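Local structure of diol-dehydratase (Roseburia inulinivorans, 5I2A) at residues A[233-238]-A[242-247]; A[248-253]-A[261-266]; A[460-465]-A[563-568]; A[491-496]-A[664-669]. The protein probably acts as a B12-independent, glycyl-radical lyase that dehydrates 1,2-propanediol. One frame throughout, in Å; residues are numbered along the deposited sequence. Where two conformers were deposited one is given.

Interaction 1: A[233-238]-A[242-247]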
loop_
_atom_site.group_PDB
_atom_site.type_symbol
_atom_site.label_atom_id
_atom_site.label_comp_id
_atom_site.label_asym_id
_atom_site.label_seq_id
_atom_site.Cartn_x
_atom_site.Cartn_y
_atom_site.Cartn_z
ATOM N N GLU A 233 -10.350 -24.900 41.801
ATOM C CA GLU A 233 -10.169 -24.667 43.225
ATOM C C GLU A 233 -11.507 -24.480 43.947
ATOM O O GLU A 233 -11.625 -24.812 45.117
ATOM C CB GLU A 233 -9.251 -23.459 43.458
ATOM C CG GLU A 233 -8.815 -23.252 44.906
ATOM C CD GLU A 233 -8.095 -24.460 45.506
ATOM O OE1 GLU A 233 -8.194 -24.655 46.740
ATOM O OE2 GLU A 233 -7.429 -25.208 44.758
ATOM N N LYS A 234 -12.525 -23.985 43.258
ATOM C CA LYS A 234 -13.812 -23.778 43.916
ATOM C C LYS A 234 -14.880 -24.780 43.462
ATOM O O LYS A 234 -16.058 -24.609 43.748
ATOM C CB LYS A 234 -14.305 -22.345 43.689
ATOM C CG LYS A 234 -14.546 -21.994 42.247
ATOM C CD LYS A 234 -15.031 -20.554 42.071
ATOM C CE LYS A 234 -13.956 -19.537 42.416
ATOM N NZ LYS A 234 -14.427 -18.134 42.211
ATOM N N GLU A 235 -14.461 -25.831 42.768
ATOM C CA GLU A 235 -15.391 -26.845 42.285
ATOM C C GLU A 235 -15.577 -27.945 43.339
ATOM O O GLU A 235 -14.613 -28.601 43.738
ATOM C CB GLU A 235 -14.890 -27.442 40.962
ATOM C CG GLU A 235 -15.749 -28.565 40.385
ATOM C CD GLU A 235 -17.201 -28.157 40.200
ATOM O OE1 GLU A 235 -17.469 -27.116 39.573
ATOM O OE2 GLU A 235 -18.081 -28.868 40.708
ATOM N N THR A 236 -16.817 -28.143 43.777
ATOM C CA THR A 236 -17.133 -29.141 44.804
ATOM C C THR A 236 -17.299 -30.550 44.246
ATOM O O THR A 236 -17.036 -31.533 44.942
ATOM C CB THR A 236 -18.414 -28.776 45.563
ATOM O OG1 THR A 236 -19.502 -28.686 44.637
ATOM C CG2 THR A 236 -18.242 -27.448 46.286
ATOM N N ASP A 237 -17.742 -30.655 42.998
ATOM C CA ASP A 237 -17.848 -31.958 42.355
ATOM C C ASP A 237 -16.464 -32.493 42.008
ATOM O O ASP A 237 -15.723 -31.883 41.238
ATOM C CB ASP A 237 -18.712 -31.875 41.102
ATOM C CG ASP A 237 -19.003 -33.231 40.516
ATOM O OD1 ASP A 237 -18.141 -33.776 39.809
ATOM O OD2 ASP A 237 -20.096 -33.765 40.782
ATOM N N ALA A 238 -16.120 -33.642 42.570
ATOM C CA ALA A 238 -14.768 -34.162 42.459
ATOM C C ALA A 238 -14.387 -34.517 41.024
ATOM O O ALA A 238 -13.248 -34.291 40.613
ATOM C CB ALA A 238 -14.598 -35.378 43.354
ATOM N N GLN A 242 -11.465 -32.588 38.506
ATOM C CA GLN A 242 -10.418 -33.249 37.729
ATOM C C GLN A 242 -10.472 -32.868 36.249
ATOM O O GLN A 242 -9.433 -32.776 35.599
ATOM C CB GLN A 242 -10.509 -34.770 37.858
ATOM C CG GLN A 242 -10.011 -35.306 39.199
ATOM C CD GLN A 242 -8.690 -34.692 39.616
ATOM O OE1 GLN A 242 -7.718 -34.706 38.858
ATOM N NE2 GLN A 242 -8.649 -34.141 40.824
ATOM N N GLU A 243 -11.677 -32.676 35.716
ATOM C CA GLU A 243 -11.817 -32.298 34.313
ATOM C C GLU A 243 -11.196 -30.922 34.112
ATOM O O GLU A 243 -10.456 -30.707 33.158
ATOM C CB GLU A 243 -13.285 -32.318 33.866
ATOM C CG GLU A 243 -13.832 -33.737 33.693
ATOM C CD GLU A 243 -15.306 -33.768 33.359
ATOM O OE1 GLU A 243 -15.939 -32.701 33.363
ATOM O OE2 GLU A 243 -15.834 -34.865 33.077
ATOM N N LEU A 244 -11.474 -30.014 35.043
ATOM C CA LEU A 244 -10.923 -28.671 34.999
ATOM C C LEU A 244 -9.408 -28.688 35.117
ATOM O O LEU A 244 -8.721 -27.913 34.439
ATOM C CB LEU A 244 -11.532 -27.807 36.101
ATOM C CG LEU A 244 -12.982 -27.403 35.831
ATOM C CD1 LEU A 244 -13.688 -26.952 37.099
ATOM C CD2 LEU A 244 -13.050 -26.308 34.765
ATOM N N LEU A 245 -8.878 -29.568 35.965
ATOM C CA LEU A 245 -7.428 -29.654 36.124
ATOM C C LEU A 245 -6.771 -30.192 34.858
ATOM O O LEU A 245 -5.662 -29.790 34.519
ATOM C CB LEU A 245 -7.045 -30.522 37.327
ATOM C CG LEU A 245 -7.257 -29.907 38.714
ATOM C CD1 LEU A 245 -7.025 -30.963 39.781
ATOM C CD2 LEU A 245 -6.330 -28.705 38.929
ATOM N N THR A 246 -7.451 -31.097 34.162
ATOM C CA THR A 246 -6.933 -31.595 32.891
ATOM C C THR A 246 -6.929 -30.462 31.849
ATOM O O THR A 246 -5.954 -30.286 31.124
ATOM C CB THR A 246 -7.745 -32.790 32.359
ATOM O OG1 THR A 246 -7.590 -33.906 33.244
ATOM C CG2 THR A 246 -7.251 -33.193 30.967
ATOM N N ILE A 247 -8.011 -29.687 31.812
ATOM C CA ILE A 247 -8.115 -28.543 30.909
ATOM C C ILE A 247 -6.928 -27.593 31.120
ATOM O O ILE A 247 -6.298 -27.150 30.157
ATOM C CB ILE A 247 -9.463 -27.785 31.100
ATOM C CG1 ILE A 247 -10.617 -28.611 30.542
ATOM C CG2 ILE A 247 -9.447 -26.454 30.391
ATOM C CD1 ILE A 247 -11.982 -28.063 30.912
#

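Interaction 2: A[248-253]-A[261-266]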
loop_
_atom_site.group_PDB
_atom_site.type_symbol
_atom_site.label_atom_id
_atom_site.label_comp_id
_atom_site.label_asym_id
_atom_site.label_seq_id
_atom_site.Cartn_x
_atom_site.Cartn_y
_atom_site.Cartn_z
ATOM N N ALA A 248 -6.600 -27.319 32.377
ATOM C CA ALA A 248 -5.478 -26.437 32.693
ATOM C C ALA A 248 -4.163 -26.990 32.170
ATOM O O ALA A 248 -3.362 -26.245 31.615
ATOM C CB ALA A 248 -5.386 -26.192 34.194
ATOM N N ARG A 249 -3.936 -28.292 32.333
ATOM C CA ARG A 249 -2.706 -28.905 31.826
ATOM C C ARG A 249 -2.654 -28.844 30.298
ATOM O O ARG A 249 -1.606 -28.564 29.717
ATOM C CB ARG A 249 -2.570 -30.370 32.290
ATOM C CG ARG A 249 -2.296 -30.531 33.797
ATOM C CD ARG A 249 -1.910 -31.970 34.184
ATOM N NE ARG A 249 -2.909 -32.942 33.745
ATOM C CZ ARG A 249 -3.975 -33.305 34.456
ATOM N NH1 ARG A 249 -4.184 -32.788 35.661
ATOM N NH2 ARG A 249 -4.831 -34.189 33.957
ATOM N N VAL A 250 -3.783 -29.109 29.658
ATOM C CA VAL A 250 -3.844 -29.114 28.199
ATOM C C VAL A 250 -3.557 -27.709 27.634
ATOM O O VAL A 250 -2.738 -27.549 26.739
ATOM C CB VAL A 250 -5.219 -29.616 27.706
ATOM C CG1 VAL A 250 -5.420 -29.266 26.242
ATOM C CG2 VAL A 250 -5.342 -31.124 27.931
ATOM N N CYS A 251 -4.213 -26.698 28.188
ATOM C CA CYS A 251 -4.092 -25.343 27.657
ATOM C C CYS A 251 -2.728 -24.703 27.919
ATOM O O CYS A 251 -2.371 -23.721 27.265
ATOM C CB CYS A 251 -5.191 -24.452 28.216
ATOM S SG CYS A 251 -6.851 -24.910 27.641
ATOM N N LYS A 252 -1.971 -25.250 28.867
ATOM C CA LYS A 252 -0.591 -24.814 29.065
ATOM C C LYS A 252 0.345 -25.391 28.014
ATOM O O LYS A 252 1.439 -24.884 27.829
ATOM C CB LYS A 252 -0.068 -25.210 30.448
ATOM C CG LYS A 252 -0.575 -24.384 31.607
ATOM C CD LYS A 252 0.052 -24.919 32.898
ATOM C CE LYS A 252 -0.721 -24.493 34.127
ATOM N NZ LYS A 252 -0.506 -23.059 34.466
ATOM N N ASN A 253 -0.073 -26.463 27.343
ATOM C CA ASN A 253 0.780 -27.087 26.334
ATOM C C ASN A 253 0.410 -26.703 24.904
ATOM O O ASN A 253 1.294 -26.520 24.069
ATOM C CB ASN A 253 0.758 -28.615 26.463
ATOM C CG ASN A 253 2.003 -29.271 25.869
ATOM O OD1 ASN A 253 3.121 -28.988 26.306
ATOM N ND2 ASN A 253 1.816 -30.164 24.893
ATOM N N SER A 261 -1.415 -35.568 23.099
ATOM C CA SER A 261 -2.543 -36.455 23.349
ATOM C C SER A 261 -3.689 -36.121 22.410
ATOM O O SER A 261 -3.661 -35.084 21.743
ATOM C CB SER A 261 -3.013 -36.340 24.799
ATOM O OG SER A 261 -3.649 -35.098 25.021
ATOM N N PHE A 262 -4.698 -36.990 22.353
ATOM C CA PHE A 262 -5.826 -36.718 21.489
ATOM C C PHE A 262 -6.565 -35.490 22.013
ATOM O O PHE A 262 -6.992 -34.652 21.229
ATOM C CB PHE A 262 -6.774 -37.917 21.379
ATOM C CG PHE A 262 -7.890 -37.713 20.389
ATOM C CD1 PHE A 262 -7.614 -37.544 19.040
ATOM C CD2 PHE A 262 -9.211 -37.681 20.803
ATOM C CE1 PHE A 262 -8.640 -37.350 18.120
ATOM C CE2 PHE A 262 -10.246 -37.493 19.890
ATOM C CZ PHE A 262 -9.954 -37.326 18.544
ATOM N N GLN A 263 -6.706 -35.365 23.331
ATOM C CA GLN A 263 -7.400 -34.197 23.856
ATOM C C GLN A 263 -6.599 -32.915 23.545
ATOM O O GLN A 263 -7.185 -31.879 23.228
ATOM C CB GLN A 263 -7.660 -34.309 25.362
ATOM C CG GLN A 263 -8.302 -33.037 25.936
ATOM C CD GLN A 263 -8.956 -33.242 27.295
ATOM O OE1 GLN A 263 -9.007 -34.353 27.809
ATOM N NE2 GLN A 263 -9.434 -32.155 27.891
ATOM N N GLU A 264 -5.273 -32.987 23.634
ATOM C CA GLU A 264 -4.433 -31.835 23.277
ATOM C C GLU A 264 -4.602 -31.476 21.793
ATOM O O GLU A 264 -4.701 -30.301 21.453
ATOM C CB GLU A 264 -2.967 -32.102 23.603
ATOM C CG GLU A 264 -2.649 -31.877 25.076
ATOM C CD GLU A 264 -1.162 -31.947 25.409
ATOM O OE1 GLU A 264 -0.316 -32.044 24.491
ATOM O OE2 GLU A 264 -0.847 -31.884 26.611
ATOM N N ALA A 265 -4.666 -32.486 20.931
ATOM C CA ALA A 265 -4.907 -32.267 19.515
ATOM C C ALA A 265 -6.259 -31.591 19.303
ATOM O O ALA A 265 -6.354 -30.644 18.535
ATOM C CB ALA A 265 -4.834 -33.571 18.748
ATOM N N CYS A 266 -7.289 -32.059 20.006
ATOM C CA CYS A 266 -8.627 -31.481 19.895
ATOM C C CYS A 266 -8.666 -30.027 20.351
ATOM O O CYS A 266 -9.286 -29.178 19.697
ATOM C CB CYS A 266 -9.644 -32.283 20.718
ATOM S SG CYS A 266 -10.048 -33.878 20.011
#

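Interaction 3: A[460-465]-A[563-568]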
loop_
_atom_site.group_PDB
_atom_site.type_symbol
_atom_site.label_atom_id
_atom_site.label_comp_id
_atom_site.label_asym_id
_atom_site.label_seq_id
_atom_site.Cartn_x
_atom_site.Cartn_y
_atom_site.Cartn_z
ATOM N N ARG A 460 -30.940 -11.597 -14.579
ATOM C CA ARG A 460 -31.075 -10.159 -14.807
ATOM C C ARG A 460 -30.567 -9.747 -16.208
ATOM O O ARG A 460 -31.240 -8.970 -16.879
ATOM C CB ARG A 460 -30.399 -9.362 -13.691
ATOM C CG ARG A 460 -31.124 -9.499 -12.332
ATOM C CD ARG A 460 -31.758 -8.160 -11.878
ATOM N NE ARG A 460 -32.871 -7.829 -12.732
ATOM C CZ ARG A 460 -33.315 -6.615 -13.023
ATOM N NH1 ARG A 460 -32.757 -5.516 -12.524
ATOM N NH2 ARG A 460 -34.352 -6.520 -13.838
ATOM N N PRO A 461 -29.411 -10.288 -16.667
ATOM C CA PRO A 461 -29.036 -10.039 -18.063
ATOM C C PRO A 461 -30.075 -10.531 -19.069
ATOM O O PRO A 461 -30.192 -9.932 -20.136
ATOM C CB PRO A 461 -27.723 -10.824 -18.217
ATOM C CG PRO A 461 -27.124 -10.760 -16.857
ATOM C CD PRO A 461 -28.329 -10.989 -15.955
ATOM N N LEU A 462 -30.819 -11.584 -18.731
ATOM C CA LEU A 462 -31.891 -12.058 -19.606
ATOM C C LEU A 462 -33.021 -11.023 -19.682
ATOM O O LEU A 462 -33.508 -10.702 -20.760
ATOM C CB LEU A 462 -32.445 -13.407 -19.124
ATOM C CG LEU A 462 -33.622 -13.964 -19.938
ATOM C CD1 LEU A 462 -33.202 -14.272 -21.372
ATOM C CD2 LEU A 462 -34.191 -15.215 -19.272
ATOM N N GLU A 463 -33.430 -10.507 -18.535
ATOM C CA GLU A 463 -34.416 -9.432 -18.502
ATOM C C GLU A 463 -33.949 -8.219 -19.309
ATOM O O GLU A 463 -34.757 -7.564 -19.957
ATOM C CB GLU A 463 -34.716 -9.013 -17.071
ATOM C CG GLU A 463 -35.502 -10.041 -16.286
ATOM C CD GLU A 463 -35.984 -9.495 -14.955
ATOM O OE1 GLU A 463 -35.188 -9.443 -13.995
ATOM O OE2 GLU A 463 -37.153 -9.091 -14.876
ATOM N N MET A 464 -32.647 -7.938 -19.289
ATOM C CA MET A 464 -32.117 -6.809 -20.046
ATOM C C MET A 464 -32.215 -7.027 -21.561
ATOM O O MET A 464 -32.291 -6.067 -22.322
ATOM C CB MET A 464 -30.665 -6.516 -19.656
ATOM C CG MET A 464 -30.495 -5.894 -18.270
ATOM S SD MET A 464 -31.483 -4.404 -17.939
ATOM C CE MET A 464 -32.893 -5.085 -17.061
ATOM N N VAL A 465 -32.228 -8.274 -22.009
ATOM C CA VAL A 465 -32.397 -8.496 -23.441
ATOM C C VAL A 465 -33.789 -8.022 -23.865
ATOM O O VAL A 465 -33.935 -7.374 -24.898
ATOM C CB VAL A 465 -32.193 -9.967 -23.844
ATOM C CG1 VAL A 465 -32.415 -10.143 -25.354
ATOM C CG2 VAL A 465 -30.790 -10.420 -23.476
ATOM N N ASP A 563 -34.649 -22.928 -19.397
ATOM C CA ASP A 563 -36.053 -23.103 -19.728
ATOM C C ASP A 563 -36.606 -21.858 -20.415
ATOM O O ASP A 563 -37.386 -21.963 -21.365
ATOM C CB ASP A 563 -36.856 -23.427 -18.478
ATOM C CG ASP A 563 -36.645 -24.863 -17.995
ATOM O OD1 ASP A 563 -36.381 -25.756 -18.831
ATOM O OD2 ASP A 563 -36.744 -25.090 -16.777
ATOM N N SER A 564 -36.192 -20.684 -19.934
ATOM C CA SER A 564 -36.560 -19.416 -20.567
ATOM C C SER A 564 -36.140 -19.368 -22.032
ATOM O O SER A 564 -36.943 -19.023 -22.910
ATOM C CB SER A 564 -35.941 -18.232 -19.816
ATOM O OG SER A 564 -36.607 -18.028 -18.580
ATOM N N LEU A 565 -34.887 -19.722 -22.293
ATOM C CA LEU A 565 -34.379 -19.724 -23.654
ATOM C C LEU A 565 -35.114 -20.759 -24.509
ATOM O O LEU A 565 -35.372 -20.520 -25.686
ATOM C CB LEU A 565 -32.876 -19.998 -23.677
ATOM C CG LEU A 565 -31.971 -18.933 -23.055
ATOM C CD1 LEU A 565 -30.553 -19.436 -23.037
ATOM C CD2 LEU A 565 -32.059 -17.617 -23.827
ATOM N N TYR A 566 -35.443 -21.902 -23.920
ATOM C CA TYR A 566 -36.202 -22.913 -24.641
ATOM C C TYR A 566 -37.599 -22.393 -25.034
ATOM O O TYR A 566 -38.024 -22.556 -26.163
ATOM C CB TYR A 566 -36.322 -24.194 -23.813
ATOM C CG TYR A 566 -36.976 -25.320 -24.577
ATOM C CD1 TYR A 566 -36.264 -26.047 -25.526
ATOM C CD2 TYR A 566 -38.309 -25.642 -24.369
ATOM C CE1 TYR A 566 -36.860 -27.074 -26.237
ATOM C CE2 TYR A 566 -38.914 -26.668 -25.075
ATOM C CZ TYR A 566 -38.184 -27.378 -26.006
ATOM O OH TYR A 566 -38.780 -28.386 -26.710
ATOM N N THR A 567 -38.303 -21.777 -24.093
ATOM C CA THR A 567 -39.570 -21.114 -24.390
ATOM C C THR A 567 -39.462 -20.180 -25.604
ATOM O O THR A 567 -40.269 -20.239 -26.539
ATOM C CB THR A 567 -40.053 -20.301 -23.200
ATOM O OG1 THR A 567 -40.536 -21.185 -22.187
ATOM C CG2 THR A 567 -41.164 -19.321 -23.614
ATOM N N ILE A 568 -38.441 -19.335 -25.584
ATOM C CA ILE A 568 -38.247 -18.334 -26.624
ATOM C C ILE A 568 -37.952 -18.988 -27.962
ATOM O O ILE A 568 -38.542 -18.627 -28.977
ATOM C CB ILE A 568 -37.116 -17.370 -26.253
ATOM C CG1 ILE A 568 -37.529 -16.556 -25.023
ATOM C CG2 ILE A 568 -36.774 -16.448 -27.425
ATOM C CD1 ILE A 568 -36.370 -15.964 -24.271
#

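Interaction 4: A[491-496]-A[664-669]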
loop_
_atom_site.group_PDB
_atom_site.type_symbol
_atom_site.label_atom_id
_atom_site.label_comp_id
_atom_site.label_asym_id
_atom_site.label_seq_id
_atom_site.Cartn_x
_atom_site.Cartn_y
_atom_site.Cartn_z
ATOM N N GLU A 491 -29.859 -14.652 -32.656
ATOM C CA GLU A 491 -29.671 -13.223 -32.393
ATOM C C GLU A 491 -30.042 -12.858 -30.959
ATOM O O GLU A 491 -29.381 -12.032 -30.325
ATOM C CB GLU A 491 -30.493 -12.371 -33.358
ATOM C CG GLU A 491 -29.824 -12.117 -34.704
ATOM C CD GLU A 491 -30.687 -11.270 -35.625
ATOM O OE1 GLU A 491 -30.747 -11.587 -36.828
ATOM O OE2 GLU A 491 -31.306 -10.297 -35.147
ATOM N N PHE A 492 -31.115 -13.458 -30.463
ATOM C CA PHE A 492 -31.494 -13.285 -29.069
ATOM C C PHE A 492 -30.383 -13.834 -28.172
ATOM O O PHE A 492 -29.972 -13.169 -27.237
ATOM C CB PHE A 492 -32.825 -13.980 -28.774
ATOM C CG PHE A 492 -33.368 -13.707 -27.388
ATOM C CD1 PHE A 492 -32.856 -14.371 -26.280
ATOM C CD2 PHE A 492 -34.407 -12.817 -27.202
ATOM C CE1 PHE A 492 -33.345 -14.126 -25.009
ATOM C CE2 PHE A 492 -34.917 -12.574 -25.938
ATOM C CZ PHE A 492 -34.377 -13.228 -24.837
ATOM N N MET A 493 -29.910 -15.046 -28.466
ATOM C CA MET A 493 -28.861 -15.694 -27.668
ATOM C C MET A 493 -27.615 -14.842 -27.588
ATOM O O MET A 493 -27.011 -14.715 -26.527
ATOM C CB MET A 493 -28.481 -17.062 -28.249
ATOM C CG MET A 493 -29.184 -18.231 -27.614
ATOM S SD MET A 493 -28.771 -18.463 -25.878
ATOM C CE MET A 493 -27.838 -19.977 -25.900
ATOM N N GLU A 494 -27.232 -14.275 -28.731
ATOM C CA GLU A 494 -26.068 -13.415 -28.818
ATOM C C GLU A 494 -26.254 -12.151 -27.975
ATOM O O GLU A 494 -25.330 -11.710 -27.294
ATOM C CB GLU A 494 -25.780 -13.069 -30.283
ATOM C CG GLU A 494 -24.639 -12.088 -30.493
ATOM C CD GLU A 494 -23.300 -12.594 -29.971
ATOM O OE1 GLU A 494 -23.141 -13.807 -29.743
ATOM O OE2 GLU A 494 -22.392 -11.765 -29.785
ATOM N N ALA A 495 -27.450 -11.577 -28.008
ATOM C CA ALA A 495 -27.750 -10.440 -27.149
ATOM C C ALA A 495 -27.598 -10.821 -25.662
ATOM O O ALA A 495 -27.040 -10.057 -24.871
ATOM C CB ALA A 495 -29.157 -9.921 -27.430
ATOM N N TYR A 496 -28.089 -12.003 -25.295
ATOM C CA TYR A 496 -27.958 -12.484 -23.925
ATOM C C TYR A 496 -26.493 -12.689 -23.551
ATOM O O TYR A 496 -26.073 -12.305 -22.458
ATOM C CB TYR A 496 -28.736 -13.783 -23.719
ATOM C CG TYR A 496 -28.597 -14.359 -22.324
ATOM C CD1 TYR A 496 -28.945 -13.616 -21.200
ATOM C CD2 TYR A 496 -28.126 -15.642 -22.131
ATOM C CE1 TYR A 496 -28.820 -14.150 -19.919
ATOM C CE2 TYR A 496 -27.992 -16.180 -20.857
ATOM C CZ TYR A 496 -28.336 -15.435 -19.764
ATOM O OH TYR A 496 -28.190 -15.977 -18.520
ATOM N N ASP A 664 -31.773 -29.374 -22.461
ATOM C CA ASP A 664 -30.566 -29.460 -21.655
ATOM C C ASP A 664 -29.348 -28.856 -22.351
ATOM O O ASP A 664 -28.446 -28.347 -21.685
ATOM C CB ASP A 664 -30.286 -30.907 -21.273
ATOM C CG ASP A 664 -31.380 -31.500 -20.388
ATOM O OD1 ASP A 664 -32.232 -30.728 -19.890
ATOM O OD2 ASP A 664 -31.386 -32.729 -20.189
ATOM N N GLU A 665 -29.329 -28.890 -23.679
ATOM C CA GLU A 665 -28.187 -28.357 -24.416
ATOM C C GLU A 665 -28.150 -26.840 -24.232
ATOM O O GLU A 665 -27.083 -26.243 -24.195
ATOM C CB GLU A 665 -28.249 -28.737 -25.909
ATOM C CG GLU A 665 -29.312 -27.969 -26.714
ATOM C CD GLU A 665 -29.470 -28.448 -28.162
ATOM O OE1 GLU A 665 -28.653 -29.272 -28.634
ATOM O OE2 GLU A 665 -30.420 -27.985 -28.831
ATOM N N LEU A 666 -29.319 -26.223 -24.095
ATOM C CA LEU A 666 -29.390 -24.793 -23.820
ATOM C C LEU A 666 -28.922 -24.472 -22.395
ATOM O O LEU A 666 -28.332 -23.430 -22.163
ATOM C CB LEU A 666 -30.803 -24.266 -24.034
ATOM C CG LEU A 666 -31.336 -24.283 -25.466
ATOM C CD1 LEU A 666 -32.741 -23.726 -25.495
ATOM C CD2 LEU A 666 -30.434 -23.490 -26.397
ATOM N N ALA A 667 -29.183 -25.366 -21.450
ATOM C CA ALA A 667 -28.659 -25.192 -20.100
ATOM C C ALA A 667 -27.138 -25.202 -20.127
ATOM O O ALA A 667 -26.501 -24.375 -19.478
ATOM C CB ALA A 667 -29.181 -26.264 -19.176
ATOM N N ARG A 668 -26.574 -26.140 -20.882
ATOM C CA ARG A 668 -25.125 -26.257 -21.010
ATOM C C ARG A 668 -24.547 -25.005 -21.658
ATOM O O ARG A 668 -23.562 -24.441 -21.185
ATOM C CB ARG A 668 -24.747 -27.496 -21.835
ATOM C CG ARG A 668 -23.232 -27.690 -22.073
ATOM C CD ARG A 668 -22.960 -28.936 -22.944
ATOM N NE ARG A 668 -21.540 -29.170 -23.226
ATOM C CZ ARG A 668 -20.696 -29.814 -22.420
ATOM N NH1 ARG A 668 -21.105 -30.277 -21.242
ATOM N NH2 ARG A 668 -19.427 -29.984 -22.780
ATOM N N GLU A 669 -25.169 -24.580 -22.747
ATOM C CA GLU A 669 -24.701 -23.422 -23.501
ATOM C C GLU A 669 -24.799 -22.142 -22.662
ATOM O O GLU A 669 -23.889 -21.317 -22.659
ATOM C CB GLU A 669 -25.500 -23.292 -24.811
ATOM C CG GLU A 669 -24.920 -22.348 -25.839
ATOM C CD GLU A 669 -25.706 -22.335 -27.158
ATOM O OE1 GLU A 669 -26.524 -23.251 -27.401
ATOM O OE2 GLU A 669 -25.499 -21.396 -27.958
#

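Interaction 1: A[233-238]-A[242-247]
The carboxylate of Glu235, whose CB packs against Leu244, is the main flat group here. Its OE2 takes the backbone N of Asp237 at 2.9 Å, on the anti side and 20° out of the carboxylate plane. This bond lies within the short turn of a helical hairpin, joining helix 200-233 to helix 238-253. Asp237 is the N-cap, and its OD1 accepts from Arg240 N in the first turn. Glu235 therefore holds the backbone of the capping residue. Its CG lies anti to the backbone N (chi1 177°) and the chain then bends at chi2, which carries OE2 forward along the chain to Asp237 N. The apolar contact is small: Glu235 CB lies 4.1 Å from Leu244 CD1. Leu244 is buried and also packs on Met231 and Ala232 of helix 200-233. On the exposed side the helix runs on through the backbone bond from Gln242 N to Ala238 O, 3.2 Å long. Gln242 CG passes the same Ala238 O at 3.7 Å.

Interaction 2: A[248-253]-A[261-266]
Val250 packs on Gln263 and Glu264 where two successive helices, 238-253 and 262-279, meet in a helix-loop-helix. The short segment axes come within 9.6 Å and cross at -61°.

The apolar part belongs to Val250, which points at the second helix. Both methyls press on the aliphatic chain of Glu264 from the same side, CG1 and CG2 each 4.0 Å from Glu264 CG, and the two side chains slide past each other in opposite directions. CG2 also meets Gln263 CG at 4.0 Å, with the two side chains crossing at about a right angle. Val250 is buried and touches Gln267 one turn further on.

The polar part involves Asn253, three residues on from Val250. Asn253 ND2 approaches Glu264 OE1 at 2.9 Å, from above the carboxylate plane and at a bent N-H...O angle of 135°. Asn253 was modelled in two conformers, so this bond is doubtful. The firmer partner of Glu264 OE1 is Glu260 N, in the connecting loop. Gln263 turns its OE1 away from the polar pair, to Tyr311 OH.

The remaining bond is a helix cap. Ser261 is the N-cap of helix 262-279, and its OG accepts from Glu264 N at 3.0 Å.

Interaction 3: A[460-465]-A[563-568]
This is a small, buried, apolar contact between helix 459-467 and helix 558-574. Each helix closely follows a strand, 454-457 and 548-556, and those two strands pair in parallel. The contact thus joins two strand-helix connections of the same sheet within the pyruvate formate lyase-like region.

Leu462 carries the contact. A chi1 of 177° turns its branch point away from the backbone N and sends both methyls across toward the other helix. CD2 ends at Ser564 CB, 3.5 Å away, and passes Ser564 OG at 3.8 Å. CD1 is turned to the next residue and meets Leu565 CD2 at 4.3 Å. The backbones stay well apart, with the CA atoms of Leu462 and Ser564 8.8 Å from each other. Side chains, not backbones, make the contact.

Ser564 presents carbon to the leucine. Its hydroxyl is satisfied along its own helix by Asn560 O, with a weak further bond from Asp711 N. One turn of the first helix is also braced by Arg460, whose NE meets Glu463 OE1 at 3.1 Å in the guanidinium plane, as part of a salt bridge.

Helix 489-521 packs against both partners, with Phe492 touching Val465 and Ile568. Tyr566 packs on Val663 and Leu666 of helix 661-678, and Ile568 also reaches helix 580-588.

Interaction 4: A[491-496]-A[664-669]
Leu666 is the first residue of 664-669 to touch helix 489-521. Its CD2 lies 4.4 Å from CE of Met493, a loose apolar contact between buried side chains. The contact sits where helix 661-678 packs beside helix 489-521. Ala667 faces another neighbour and rests on Ala562 of helix 558-574. Arg668 is exposed, and its NH1 bonds to Lys743 O.

Glu669 makes the closer approach. With chi1 at -166° and an extended chain beyond CG, the carboxylate is carried across to Met493. The methyl CE sits over one face of that carboxylate, almost straight above its carbon. CE is 3.4 Å from Glu669 CD and 3.4 Å from Glu669 OE2. It also lies 3.8 Å from Glu669 CG, so it touches the CG methylene as well as the carboxylate.

Met493 gets there by bending at chi2 and again at chi3. Its chi1 of -96° is away from a staggered position, which may cost a little energy. The same side chain touches Phe673, one turn beyond Glu669.

No hydrogen bond or salt bridge crosses between the two segments. The slightly positive methyl of a thioether may be mildly attracted to the negative carboxylate. Otherwise this is van der Waals packing, with a buried methionine roofed by an exposed glutamate.

Overall arrangement
The four contacts form two clusters on opposite sides of the chain's centre, all within the pyruvate formate lyase-like region. Interactions 1 and 2 have centres about 15 Å apart and share helix 238-253: one lies at its start, the other further along it. They follow each other along the chain. Interactions 3 and 4 have centres about 9 Å apart. Their segments alternate along the chain, so helices 459-467 and 489-521, near each other in sequence, pack with the later helices 558-574 and 661-678. Leu565 CD1 touches Met493 SD at 3.5 Å, joining the two into one packed core. Centres of the two clusters are about 57 to 67 Å apart, so they belong to separate parts.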